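Local coordinates for protein transketolase (Campylobacter jejuni, PDB 3L84) that is a thiamine diphosphate-dependent enzyme of the transketolase family, a homodimer whose chain links two alpha/beta domains of the thiamine diphosphate-binding type to a third, C-terminal one, at residues Phe15-Met20 against Ala68-Tyr73; Ala24-Pro29 against Asn90-His95; Thr470-Asp475 against Leu531-Glu536. All blocks are in the same frame, centred on the assembly; numbering follows the deposited sequence.

Contact 1 of 3, residues Phe15-Met20 against Ala68-Tyr73; sequences FLSADM and ASALLY
Ser17 and Met20 of one helix close on Ala70 of another, the first with its CB, the second with the end of its chain. The nearest backbones are those of Ser17 and Ala70, with CA atoms 5.0 Å apart. Such closeness suits two of the smallest side chains: Ser17 CB lies 4.0 Å from Ala70 CB, and the helix axes approach to 8.5 Å while crossing at 127°.

The Ser17 hydroxyl lies alongside the second helix, with OG 3.4 Å from Leu71 CA. It makes no polar bond there. With OG beside the backbone N (chi1 -63°), it bonds back to Leu13 O in its own helix, so a polar atom is satisfied in a buried place and serine can serve as a small spacer. Leu71 points mostly away, yet its CB and CD1 flank this oxygen, each 3.9 Å from Ser17 OG.

Met20, modelled as selenomethionine with two conformers, reaches farther. In the conformer described here the chain bends at its last torsion (chi3 57°), bringing CE to 3.8 Å from Ala70 CB. The same methyl arrives at the edge of the Tyr73 ring, near its plane, with CE 4.1 Å from CD2. Methionine, whose selenium here replaces sulfur, suits the spot because its long, flexible chain can lay one methyl against both alanine and ring edge. Tyr73 itself is held at its far end by OH bonding to Pro99 O.

Helix 3-24 thus packs on the N-terminal turn of helix 69-79. Helix 30-42 lies against Leu71 and Ser17 through Pro32, while helix 262-272 covers Phe15 and supplies Lys269 for a salt bridge with Asp19.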
loop_
_atom_site.group_PDB
_atom_site.type_symbol
_atom_site.label_atom_id
_atom_site.label_comp_id
_atom_site.label_asym_id
_atom_site.label_seq_id
_atom_site.Cartn_x
_atom_site.Cartn_y
_atom_site.Cartn_z
ATOM N N PHE A 15 34.464 0.240 -12.468
ATOM C CA PHE A 15 35.150 -1.049 -12.199
ATOM C C PHE A 15 35.146 -1.438 -10.729
ATOM O O PHE A 15 35.076 -2.628 -10.422
ATOM C CB PHE A 15 36.532 -1.098 -12.841
ATOM C CG PHE A 15 36.475 -0.916 -14.345
ATOM C CD1 PHE A 15 35.591 -1.691 -15.108
ATOM C CD2 PHE A 15 37.285 -0.001 -14.993
ATOM C CE1 PHE A 15 35.502 -1.532 -16.485
ATOM C CE2 PHE A 15 37.196 0.161 -16.375
ATOM C CZ PHE A 15 36.306 -0.593 -17.100
ATOM N N LEU A 16 35.089 -0.473 -9.810
ATOM C CA LEU A 16 34.807 -0.826 -8.416
ATOM C C LEU A 16 33.443 -1.476 -8.312
ATOM O O LEU A 16 33.283 -2.521 -7.684
ATOM C CB LEU A 16 34.889 0.404 -7.486
ATOM C CG LEU A 16 36.273 0.960 -7.162
ATOM C CD1 LEU A 16 36.141 2.107 -6.198
ATOM C CD2 LEU A 16 37.204 -0.127 -6.556
ATOM N N SER A 17 32.456 -0.908 -8.971
ATOM C CA SER A 17 31.085 -1.430 -8.914
ATOM C C SER A 17 31.010 -2.809 -9.530
ATOM O O SER A 17 30.430 -3.743 -8.950
ATOM C CB SER A 17 30.118 -0.505 -9.663
ATOM O OG SER A 17 30.051 0.794 -9.070
ATOM N N ALA A 18 31.591 -2.983 -10.704
ATOM C CA ALA A 18 31.574 -4.265 -11.379
ATOM C C ALA A 18 32.301 -5.340 -10.589
ATOM O O ALA A 18 31.825 -6.468 -10.480
ATOM C CB ALA A 18 32.197 -4.119 -12.789
ATOM N N ASP A 19 33.465 -4.983 -10.069
ATOM C CA ASP A 19 34.254 -5.919 -9.283
ATOM C C ASP A 19 33.542 -6.339 -8.005
ATOM O O ASP A 19 33.666 -7.485 -7.562
ATOM C CB ASP A 19 35.633 -5.344 -8.916
ATOM C CG ASP A 19 36.573 -5.172 -10.124
ATOM O OD1 ASP A 19 36.348 -5.795 -11.190
ATOM O OD2 ASP A 19 37.601 -4.454 -10.006
HETATM N N MSE A 20 32.859 -5.409 -7.355
HETATM C CA MSE A 20 32.075 -5.713 -6.146
HETATM C C MSE A 20 30.973 -6.713 -6.383
HETATM O O MSE A 20 30.791 -7.632 -5.673
HETATM C CB MSE A 20 31.433 -4.441 -5.572
HETATM C CG MSE A 20 32.397 -3.530 -4.990
HETATM SE SE MSE A 20 31.664 -1.732 -4.685
HETATM C CE MSE A 20 30.375 -2.421 -3.681
ATOM N N ALA A 68 21.338 0.203 -7.158
ATOM C CA ALA A 68 22.616 0.742 -7.597
ATOM C C ALA A 68 23.594 1.031 -6.444
ATOM O O ALA A 68 24.535 1.833 -6.584
ATOM C CB ALA A 68 22.366 1.993 -8.482
ATOM N N SER A 69 23.378 0.352 -5.328
ATOM C CA SER A 69 24.194 0.468 -4.135
ATOM C C SER A 69 25.693 0.364 -4.385
ATOM O O SER A 69 26.445 1.067 -3.733
ATOM C CB SER A 69 23.749 -0.593 -3.138
ATOM O OG SER A 69 23.857 -1.866 -3.724
ATOM N N ALA A 70 26.143 -0.500 -5.300
ATOM C CA ALA A 70 27.576 -0.625 -5.480
ATOM C C ALA A 70 28.208 0.697 -5.916
ATOM O O ALA A 70 29.328 1.037 -5.549
ATOM C CB ALA A 70 27.895 -1.731 -6.508
ATOM N N LEU A 71 27.490 1.452 -6.724
ATOM C CA LEU A 71 27.998 2.748 -7.178
ATOM C C LEU A 71 28.062 3.745 -6.021
ATOM O O LEU A 71 29.038 4.486 -5.870
ATOM C CB LEU A 71 27.122 3.322 -8.297
ATOM C CG LEU A 71 27.568 4.655 -8.888
ATOM C CD1 LEU A 71 28.908 4.513 -9.604
ATOM C CD2 LEU A 71 26.502 5.268 -9.862
ATOM N N LEU A 72 27.002 3.787 -5.202
ATOM C CA LEU A 72 27.007 4.639 -4.019
ATOM C C LEU A 72 28.164 4.292 -3.098
ATOM O O LEU A 72 28.903 5.171 -2.663
ATOM C CB LEU A 72 25.687 4.554 -3.265
ATOM C CG LEU A 72 25.580 5.356 -1.957
ATOM C CD1 LEU A 72 25.819 6.815 -2.151
ATOM C CD2 LEU A 72 24.224 5.064 -1.337
ATOM N N TYR A 73 28.343 3.008 -2.809
ATOM C CA TYR A 73 29.423 2.597 -1.912
ATOM C C TYR A 73 30.799 2.940 -2.493
ATOM O O TYR A 73 31.686 3.381 -1.768
ATOM C CB TYR A 73 29.336 1.092 -1.670
ATOM C CG TYR A 73 28.088 0.615 -0.973
ATOM C CD1 TYR A 73 27.404 1.405 -0.104
ATOM C CD2 TYR A 73 27.602 -0.664 -1.191
ATOM C CE1 TYR A 73 26.256 0.935 0.543
ATOM C CE2 TYR A 73 26.493 -1.149 -0.550
ATOM C CZ TYR A 73 25.801 -0.356 0.290
ATOM O OH TYR A 73 24.664 -0.825 0.940
#

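Contact 2 of 3, residues Ala24-Pro29 against Asn90-His95; sequences ANSGHP and NFRQLH
Arg92 sends its CG beside the backbone N (chi1 -76°) and then runs extended as far as NE, which lays its guanidinium along the backbone of Ser26 and Gly27. Ser26 meets it with OG anti to its own N (chi1 178°). NH1 of Arg92 donates to Ser26 OG at 3.0 Å, with the hydroxyl tilted moderately from the guanidinium plane. The same NH1 has a stronger partner in Asp449 of the second subunit, and NH2 donates to Gly100 O, so the charged end is gripped from several directions.

Gly27 lies over one face of the guanidinium, its CA 3.5 Å from Arg92 NE. Lacking a side chain, it lets the flat cation come this close, and its positive phi (124°) is readily adopted by glycine. The His28 ring crosses the arginine chain at about a right angle and meets NH2 at its edge, with CE1 3.5 Å from Arg92 NH2. A water also joins the two residues, 2.8 Å from His28 ND1, and it accepts a weak bond from Arg92 NE.

Packing through carbon completes the contact. Ala24 CB lies 3.4 Å from Phe91 O and touches the ring at Phe91 CD2, 4.0 Å away; alanine suits the place because its single methyl can sit this near both. Arg92 CG lies over the centre of one face of the Phe91 ring, so the aromatic supports the aliphatic part of the arginine.

The first loop leaves helix 3-24 by a Schellman motif at Asn25 and leads into helix 30-42. The second, opening with a type II turn from Asn90 to Gln93, follows helix 85-88, and its Phe91 wedges between helices 3-24 and 69-79.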
loop_
_atom_site.group_PDB
_atom_site.type_symbol
_atom_site.label_atom_id
_atom_site.label_comp_id
_atom_site.label_asym_id
_atom_site.label_seq_id
_atom_site.Cartn_x
_atom_site.Cartn_y
_atom_site.Cartn_z
ATOM N N ALA A 24 30.813 -10.751 -5.144
ATOM C CA ALA A 24 29.631 -11.240 -4.433
ATOM C C ALA A 24 28.870 -12.302 -5.233
ATOM O O ALA A 24 28.018 -13.006 -4.677
ATOM C CB ALA A 24 28.681 -10.067 -4.117
ATOM N N ASN A 25 29.127 -12.389 -6.542
ATOM C CA ASN A 25 28.266 -13.165 -7.437
ATOM C C ASN A 25 26.784 -12.816 -7.281
ATOM O O ASN A 25 25.912 -13.691 -7.324
ATOM C CB ASN A 25 28.490 -14.677 -7.284
ATOM C CG ASN A 25 27.995 -15.460 -8.499
ATOM O OD1 ASN A 25 27.887 -14.923 -9.605
ATOM N ND2 ASN A 25 27.675 -16.725 -8.285
ATOM N N SER A 26 26.506 -11.540 -7.069
ATOM C CA SER A 26 25.156 -11.083 -6.763
ATOM C C SER A 26 25.136 -9.570 -6.873
ATOM O O SER A 26 26.099 -8.927 -6.479
ATOM C CB SER A 26 24.778 -11.461 -5.324
ATOM O OG SER A 26 23.465 -10.963 -5.030
ATOM N N GLY A 27 24.053 -9.022 -7.418
ATOM C CA GLY A 27 23.863 -7.605 -7.446
ATOM C C GLY A 27 23.646 -7.048 -8.817
ATOM O O GLY A 27 23.412 -7.780 -9.763
ATOM N N HIS A 28 23.778 -5.746 -8.913
ATOM C CA HIS A 28 23.219 -4.964 -10.026
ATOM C C HIS A 28 24.266 -4.057 -10.608
ATOM O O HIS A 28 24.535 -2.992 -10.076
ATOM C CB HIS A 28 22.060 -4.128 -9.493
ATOM C CG HIS A 28 20.944 -4.917 -8.904
ATOM N ND1 HIS A 28 20.962 -5.408 -7.619
ATOM C CD2 HIS A 28 19.737 -5.239 -9.422
ATOM C CE1 HIS A 28 19.813 -6.019 -7.383
ATOM N NE2 HIS A 28 19.057 -5.936 -8.472
ATOM N N PRO A 29 24.938 -4.502 -11.670
ATOM C CA PRO A 29 26.057 -3.708 -12.212
ATOM C C PRO A 29 25.683 -2.748 -13.344
ATOM O O PRO A 29 26.444 -1.801 -13.624
ATOM C CB PRO A 29 26.986 -4.789 -12.757
ATOM C CG PRO A 29 26.052 -5.851 -13.194
ATOM C CD PRO A 29 24.887 -5.852 -12.251
ATOM N N ASN A 90 33.268 -6.949 0.732
ATOM C CA ASN A 90 32.273 -7.669 1.518
ATOM C C ASN A 90 30.844 -7.334 1.053
ATOM O O ASN A 90 29.873 -7.605 1.777
ATOM C CB ASN A 90 32.424 -7.308 3.002
ATOM C CG ASN A 90 33.725 -7.798 3.584
ATOM O OD1 ASN A 90 34.341 -8.728 3.046
ATOM N ND2 ASN A 90 34.159 -7.181 4.662
ATOM N N PHE A 91 30.699 -6.738 -0.128
ATOM C CA PHE A 91 29.406 -6.411 -0.660
ATOM C C PHE A 91 28.455 -7.611 -0.605
ATOM O O PHE A 91 28.793 -8.719 -0.989
ATOM C CB PHE A 91 29.603 -5.937 -2.100
ATOM C CG PHE A 91 28.354 -5.514 -2.839
ATOM C CD1 PHE A 91 27.571 -4.443 -2.398
ATOM C CD2 PHE A 91 27.976 -6.133 -4.026
ATOM C CE1 PHE A 91 26.486 -3.998 -3.140
ATOM C CE2 PHE A 91 26.900 -5.686 -4.764
ATOM C CZ PHE A 91 26.163 -4.620 -4.323
ATOM N N ARG A 92 27.282 -7.347 -0.091
ATOM C CA ARG A 92 26.185 -8.316 -0.046
ATOM C C ARG A 92 26.431 -9.532 0.852
ATOM O O ARG A 92 25.683 -10.493 0.807
ATOM C CB ARG A 92 25.720 -8.733 -1.448
ATOM C CG ARG A 92 24.863 -7.674 -2.138
ATOM C CD ARG A 92 24.589 -7.961 -3.652
ATOM N NE ARG A 92 23.533 -7.058 -4.039
ATOM C CZ ARG A 92 22.238 -7.333 -4.152
ATOM N NH1 ARG A 92 21.800 -8.569 -4.183
ATOM N NH2 ARG A 92 21.364 -6.337 -4.247
ATOM N N GLN A 93 27.427 -9.461 1.707
ATOM C CA GLN A 93 27.749 -10.561 2.625
ATOM C C GLN A 93 27.184 -10.293 4.022
ATOM O O GLN A 93 27.128 -9.137 4.483
ATOM C CB GLN A 93 29.242 -10.801 2.706
ATOM C CG GLN A 93 29.886 -11.114 1.357
ATOM C CD GLN A 93 29.062 -12.065 0.525
ATOM O OE1 GLN A 93 28.525 -11.695 -0.553
ATOM N NE2 GLN A 93 28.846 -13.257 1.039
ATOM N N LEU A 94 26.831 -11.375 4.715
ATOM C CA LEU A 94 26.203 -11.253 6.011
ATOM C C LEU A 94 27.019 -10.384 6.943
ATOM O O LEU A 94 28.218 -10.593 7.127
ATOM C CB LEU A 94 25.998 -12.619 6.635
ATOM C CG LEU A 94 25.196 -12.670 7.914
ATOM C CD1 LEU A 94 23.725 -12.370 7.559
ATOM C CD2 LEU A 94 25.329 -14.044 8.589
ATOM N N HIS A 95 26.334 -9.392 7.513
ATOM C CA HIS A 95 26.835 -8.460 8.511
ATOM C C HIS A 95 27.852 -7.459 8.012
ATOM O O HIS A 95 28.486 -6.761 8.817
ATOM C CB HIS A 95 27.292 -9.183 9.779
ATOM C CG HIS A 95 26.219 -10.052 10.401
ATOM N ND1 HIS A 95 26.476 -11.310 10.902
ATOM C CD2 HIS A 95 24.878 -9.870 10.519
ATOM C CE1 HIS A 95 25.354 -11.844 11.355
ATOM N NE2 HIS A 95 24.362 -11.003 11.115
HETATM O O HOH W 1 23.157 -4.660 -6.001
#

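Contact 3 of 3, residues Thr470-Asp475 against Leu531-Glu536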
loop_
_atom_site.group_PDB
_atom_site.type_symbol
_atom_site.label_atom_id
_atom_site.label_comp_id
_atom_site.label_asym_id
_atom_site.label_seq_id
_atom_site.Cartn_x
_atom_site.Cartn_y
_atom_site.Cartn_z
ATOM N N THR A 470 2.651 -0.301 18.520
ATOM C CA THR A 470 1.308 -0.029 18.038
ATOM C C THR A 470 0.465 0.240 19.285
ATOM O O THR A 470 0.048 -0.698 19.981
ATOM C CB THR A 470 0.731 -1.181 17.224
ATOM O OG1 THR A 470 1.672 -1.492 16.168
ATOM C CG2 THR A 470 -0.616 -0.836 16.578
ATOM N N PHE A 471 0.188 1.500 19.572
ATOM C CA PHE A 471 -0.595 1.882 20.748
ATOM C C PHE A 471 -2.059 1.999 20.406
ATOM O O PHE A 471 -2.412 2.651 19.420
ATOM C CB PHE A 471 -0.128 3.208 21.305
ATOM C CG PHE A 471 1.241 3.178 21.887
ATOM C CD1 PHE A 471 1.464 2.614 23.122
ATOM C CD2 PHE A 471 2.316 3.695 21.190
ATOM C CE1 PHE A 471 2.733 2.625 23.688
ATOM C CE2 PHE A 471 3.578 3.688 21.771
ATOM C CZ PHE A 471 3.750 3.148 23.003
ATOM N N ARG A 472 -2.932 1.388 21.196
ATOM C CA ARG A 472 -4.387 1.494 21.005
ATOM C C ARG A 472 -4.990 1.897 22.363
ATOM O O ARG A 472 -5.505 1.059 23.110
ATOM C CB ARG A 472 -4.965 0.225 20.442
ATOM C CG ARG A 472 -6.402 0.285 20.099
ATOM C CD ARG A 472 -6.889 -0.917 19.260
ATOM N NE ARG A 472 -8.307 -0.786 18.880
ATOM C CZ ARG A 472 -9.328 -1.457 19.382
ATOM N NH1 ARG A 472 -9.181 -2.436 20.246
ATOM N NH2 ARG A 472 -10.528 -1.163 18.926
ATOM N N PRO A 473 -4.924 3.191 22.703
ATOM C CA PRO A 473 -5.286 3.617 24.054
ATOM C C PRO A 473 -6.780 3.521 24.295
ATOM O O PRO A 473 -7.588 3.771 23.395
ATOM C CB PRO A 473 -4.815 5.071 24.106
ATOM C CG PRO A 473 -4.803 5.503 22.698
ATOM C CD PRO A 473 -4.345 4.300 21.910
ATOM N N ALA A 474 -7.158 3.146 25.514
ATOM C CA ALA A 474 -8.549 3.054 25.889
ATOM C C ALA A 474 -9.109 4.369 26.393
ATOM O O ALA A 474 -10.346 4.531 26.428
ATOM C CB ALA A 474 -8.731 1.992 26.942
ATOM N N ASP A 475 -8.269 5.328 26.718
ATOM C CA ASP A 475 -8.750 6.633 27.222
ATOM C C ASP A 475 -7.648 7.644 27.044
ATOM O O ASP A 475 -6.569 7.314 26.553
ATOM C CB ASP A 475 -9.288 6.553 28.682
ATOM C CG ASP A 475 -8.232 6.368 29.744
ATOM O OD1 ASP A 475 -7.020 6.337 29.453
ATOM O OD2 ASP A 475 -8.643 6.320 30.943
ATOM N N LEU A 531 -8.941 -9.598 28.651
ATOM C CA LEU A 531 -7.859 -8.778 28.124
ATOM C C LEU A 531 -8.387 -8.024 26.912
ATOM O O LEU A 531 -8.940 -8.666 25.996
ATOM C CB LEU A 531 -6.677 -9.680 27.729
ATOM C CG LEU A 531 -5.456 -8.991 27.165
ATOM C CD1 LEU A 531 -4.175 -9.737 27.519
ATOM C CD2 LEU A 531 -5.589 -8.815 25.684
ATOM N N ALA A 532 -8.191 -6.710 26.862
ATOM C CA ALA A 532 -8.686 -5.950 25.741
ATOM C C ALA A 532 -7.805 -4.750 25.535
ATOM O O ALA A 532 -7.030 -4.371 26.416
ATOM C CB ALA A 532 -10.125 -5.499 25.976
ATOM N N SER A 533 -7.995 -4.111 24.390
ATOM C CA SER A 533 -7.390 -2.823 24.115
ATOM C C SER A 533 -8.462 -1.821 23.673
ATOM O O SER A 533 -9.569 -2.177 23.246
ATOM C CB SER A 533 -6.329 -2.930 23.020
ATOM O OG SER A 533 -6.903 -3.274 21.780
ATOM N N GLY A 534 -8.118 -0.547 23.716
ATOM C CA GLY A 534 -8.911 0.495 23.145
ATOM C C GLY A 534 -10.359 0.455 23.543
ATOM O O GLY A 534 -10.689 0.305 24.739
ATOM N N SER A 535 -11.223 0.592 22.559
ATOM C CA SER A 535 -12.659 0.662 22.744
ATOM C C SER A 535 -13.286 -0.562 23.373
ATOM O O SER A 535 -14.444 -0.474 23.776
ATOM C CB SER A 535 -13.362 0.979 21.427
ATOM O OG SER A 535 -12.972 0.038 20.418
ATOM N N GLU A 536 -12.581 -1.682 23.477
ATOM C CA GLU A 536 -13.181 -2.888 24.093
ATOM C C GLU A 536 -12.910 -3.049 25.572
ATOM O O GLU A 536 -13.435 -3.966 26.198
ATOM C CB GLU A 536 -12.743 -4.138 23.297
ATOM C CG GLU A 536 -13.503 -4.281 22.005
ATOM C CD GLU A 536 -13.218 -3.171 21.021
ATOM O OE1 GLU A 536 -12.084 -3.163 20.475
ATOM O OE2 GLU A 536 -14.096 -2.305 20.789
#
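The salt bridge between Arg472 and Glu536 dominates the polar contact. The arginine, with CG anti to its N (chi1 -175°) and extended as far as NE, reaches across to the second segment, while Glu536 folds back by a bend at chi2. NH1 and NH2 of Arg472 both bond end-on to the single oxygen Glu536 OE1, each at 3.0 Å. OE1 lies practically in the guanidinium plane; NH2 is met by the syn lone pair of OE1, whereas NH1 approaches OE1 nearly along the C-O bond. The guanidinium and carboxylate planes are 27° apart.

Hydrogen bonds to hydroxyls and backbone add to this. Arg472 NH1 donates in plane to Ser533 OG at 2.9 Å, and that hydroxyl also bonds to Glu585. The other carboxylate oxygen, Glu536 OE2, accepts from Ser535 OG at 2.6 Å, which helps fix the rotation of the carboxylate. Between backbones, Gly534 N makes a weak bond to Arg472 O at 3.1 Å.

Contacts through carbon gather at Gly534. Its CA lies over one face of the guanidinium and directs a C-H toward Pro473 O at 3.5 Å. Its O touches Ala474 CB at 3.4 Å. Glycine suits this point because the chain passes close beside the arginine stem with positive phi, and alanine is small enough to sit against the carbonyl.

Arg472 NE reaches a further acid, Asp442, and Glu536 OE1 also accepts from Ala586 N. A buried arginine paired with two acids probably stays positive and would favour their ionised forms, so that charge pairing ties the pyrimidine-binding domain to the C-terminal domain.

How the contacts relate
Contacts 1 and 2 form one neighbourhood, with centres 10 Å apart and segments that alternate along the chain. Phe91 of contact 2 joins them: its CE1 lies 3.4 Å from Ser69 OG, and its ring also packs on Met20, Ala70 and Tyr73 of contact 1. Contact 1 is enclosed by its own chain, whereas contact 2 opens onto the second subunit, in keeping with the transketolase family, whose active sites lie where the two subunits meet. Contact 3 follows later in the sequence, on the opposite side of the chain's centre; its nearest atoms are about 28 Å from contact 1 and about 25 Å from contact 2, and it links two other domains.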